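Local coordinates for microtubule-associated serine/threonine-protein kinase 4 (PDB 2W7R) that is a probable serine/threonine protein kinase whose PDZ domain probably binds the C-terminal tails of partner proteins, at residues Gln3-Ser9 against Asn82-Thr88. Sequence-based numbering, arbitrary orientation.
Sequences QPIVIHS and NKVSITT
Asn82 O takes the N-H of Ser9, 2.8 Å from Ser9 N, at the end of an antiparallel pairing between Gln3-Ser9 and Asn82-Thr88. Lys83 runs straight as far as CD, with CG anti to the backbone N (chi1 -175°), before bending at chi3; CG lies against Val6 CG1 and CD is 3.5 Å from His8 CE1, the lysine and histidine side chains side by side in the same direction. Val84 and Ile7 exchange two backbone hydrogen bonds, and on the face carrying Ile5, Ile7, Val84 and Ile86, Val84 CG1 meets Ile7 CB at 4.0 Å. Ser85 stands on the face of Val6, His8 and Lys83, its OG close against CB and CG of Pro4. Ile86 and Ile5 likewise form two backbone hydrogen bonds, while Ile86 CD1 touches Ile7 CD1. Thr87 turns OG1 toward the Pro4 ring. At Thr88 a side chain takes over from the backbone: Gln3, bent at chi2 (-54°), accepts Thr88 N on OE1 at 2.8 Å, the donor above the amide plane, and NE2 adds a weak bond to Thr88 OG1. Within this PDZ chain, strand 5-8 is an outermost strand and strand 83-89 continues the sheet to strand 56-60; Ile5 and Ile7 pack on helix 45-49, and Ile7 and Ile86 both reach Phe16 of strand 16-24.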
loop_
_atom_site.group_PDB
_atom_site.type_symbol
_atom_site.label_atom_id
_atom_site.label_comp_id
_atom_site.label_asym_id
_atom_site.label_seq_id
_atom_site.Cartn_x
_atom_site.Cartn_y
_atom_site.Cartn_z
ATOM N N GLN A 3 5.300 -15.958 8.332
ATOM C CA GLN A 3 6.521 -15.161 8.348
ATOM C C GLN A 3 7.712 -15.980 8.815
ATOM O O GLN A 3 7.660 -16.615 9.872
ATOM C CB GLN A 3 6.350 -13.938 9.252
ATOM C CG GLN A 3 5.414 -12.896 8.682
ATOM C CD GLN A 3 5.823 -12.472 7.288
ATOM O OE1 GLN A 3 7.009 -12.312 6.999
ATOM N NE2 GLN A 3 4.841 -12.293 6.414
ATOM N N PRO A 4 8.796 -15.973 8.030
ATOM C CA PRO A 4 8.924 -15.256 6.756
ATOM C C PRO A 4 8.287 -16.028 5.608
ATOM O O PRO A 4 7.970 -17.206 5.765
ATOM C CB PRO A 4 10.442 -15.200 6.536
ATOM C CG PRO A 4 11.073 -15.774 7.789
ATOM C CD PRO A 4 10.044 -16.660 8.391
ATOM N N ILE A 5 8.098 -15.367 4.470
ATOM C CA ILE A 5 7.620 -16.034 3.269
ATOM C C ILE A 5 8.807 -16.700 2.593
ATOM O O ILE A 5 9.780 -16.036 2.245
ATOM C CB ILE A 5 7.000 -15.039 2.269
ATOM C CG1 ILE A 5 5.936 -14.174 2.949
ATOM C CG2 ILE A 5 6.421 -15.787 1.068
ATOM C CD1 ILE A 5 4.659 -14.904 3.261
ATOM N N VAL A 6 8.737 -18.012 2.413
ATOM C CA VAL A 6 9.821 -18.721 1.750
ATOM C C VAL A 6 9.454 -19.004 0.303
ATOM O O VAL A 6 8.433 -19.628 0.020
ATOM C CB VAL A 6 10.166 -20.027 2.475
ATOM C CG1 VAL A 6 11.307 -20.743 1.767
ATOM C CG2 VAL A 6 10.536 -19.730 3.925
ATOM N N ILE A 7 10.283 -18.530 -0.617
ATOM C CA ILE A 7 10.007 -18.711 -2.030
ATOM C C ILE A 7 11.053 -19.628 -2.651
ATOM O O ILE A 7 12.250 -19.339 -2.604
ATOM C CB ILE A 7 9.976 -17.365 -2.781
ATOM C CG1 ILE A 7 9.008 -16.393 -2.102
ATOM C CG2 ILE A 7 9.585 -17.584 -4.238
ATOM C CD1 ILE A 7 9.036 -14.986 -2.695
ATOM N N HIS A 8 10.596 -20.743 -3.217
ATOM C CA HIS A 8 11.481 -21.672 -3.905
ATOM C C HIS A 8 11.385 -21.442 -5.404
ATOM O O HIS A 8 10.303 -21.536 -5.985
ATOM C CB HIS A 8 11.098 -23.121 -3.604
ATOM C CG HIS A 8 11.095 -23.465 -2.148
ATOM N ND1 HIS A 8 12.173 -24.049 -1.521
ATOM C CD2 HIS A 8 10.138 -23.324 -1.201
ATOM C CE1 HIS A 8 11.881 -24.255 -0.248
ATOM N NE2 HIS A 8 10.653 -23.820 -0.027
ATOM N N SER A 9 12.522 -21.144 -6.024
ATOM C CA SER A 9 12.593 -20.944 -7.466
ATOM C C SER A 9 13.356 -22.091 -8.120
ATOM O O SER A 9 14.283 -22.643 -7.528
ATOM C CB SER A 9 13.282 -19.615 -7.783
ATOM O OG SER A 9 13.664 -19.554 -9.147
ATOM N N ASN A 82 18.455 -19.390 -5.572
ATOM C CA ASN A 82 17.335 -20.313 -5.789
ATOM C C ASN A 82 16.213 -20.253 -4.751
ATOM O O ASN A 82 15.032 -20.281 -5.102
ATOM C CB ASN A 82 17.843 -21.752 -5.924
ATOM C CG ASN A 82 18.271 -22.087 -7.341
ATOM O OD1 ASN A 82 18.090 -21.290 -8.262
ATOM N ND2 ASN A 82 18.835 -23.276 -7.523
ATOM N N LYS A 83 16.579 -20.196 -3.477
ATOM C CA LYS A 83 15.594 -20.049 -2.414
ATOM C C LYS A 83 15.819 -18.710 -1.715
ATOM O O LYS A 83 16.959 -18.328 -1.468
ATOM C CB LYS A 83 15.701 -21.197 -1.412
ATOM C CG LYS A 83 14.624 -21.177 -0.341
ATOM C CD LYS A 83 14.734 -22.380 0.585
ATOM C CE LYS A 83 16.025 -22.355 1.385
ATOM N NZ LYS A 83 16.128 -23.520 2.310
ATOM N N VAL A 84 14.735 -18.001 -1.413
ATOM C CA VAL A 84 14.831 -16.737 -0.684
ATOM C C VAL A 84 13.741 -16.624 0.378
ATOM O O VAL A 84 12.634 -17.125 0.206
ATOM C CB VAL A 84 14.748 -15.522 -1.632
ATOM C CG1 VAL A 84 13.324 -15.339 -2.150
ATOM C CG2 VAL A 84 15.228 -14.251 -0.921
ATOM N N SER A 85 14.066 -15.965 1.483
ATOM C CA SER A 85 13.105 -15.756 2.548
ATOM C C SER A 85 12.785 -14.269 2.607
ATOM O O SER A 85 13.691 -13.448 2.642
ATOM C CB SER A 85 13.708 -16.220 3.874
ATOM O OG SER A 85 12.758 -16.160 4.920
ATOM N N ILE A 86 11.505 -13.916 2.586
ATOM C CA ILE A 86 11.123 -12.507 2.654
ATOM C C ILE A 86 10.219 -12.261 3.854
ATOM O O ILE A 86 9.151 -12.863 3.974
ATOM C CB ILE A 86 10.427 -12.041 1.357
ATOM C CG1 ILE A 86 11.345 -12.273 0.158
ATOM C CG2 ILE A 86 10.030 -10.568 1.438
ATOM C CD1 ILE A 86 10.808 -11.717 -1.127
ATOM N N THR A 87 10.657 -11.386 4.754
ATOM C CA THR A 87 9.840 -11.022 5.896
ATOM C C THR A 87 9.025 -9.794 5.529
ATOM O O THR A 87 9.566 -8.803 5.037
ATOM C CB THR A 87 10.701 -10.718 7.131
ATOM O OG1 THR A 87 11.602 -11.807 7.369
ATOM C CG2 THR A 87 9.824 -10.500 8.357
ATOM N N THR A 88 7.720 -9.870 5.753
ATOM C CA THR A 88 6.823 -8.783 5.391
ATOM C C THR A 88 5.965 -8.359 6.569
ATOM O O THR A 88 5.817 -9.098 7.548
ATOM C CB THR A 88 5.888 -9.185 4.232
ATOM O OG1 THR A 88 4.992 -10.213 4.672
ATOM C CG2 THR A 88 6.692 -9.690 3.040
#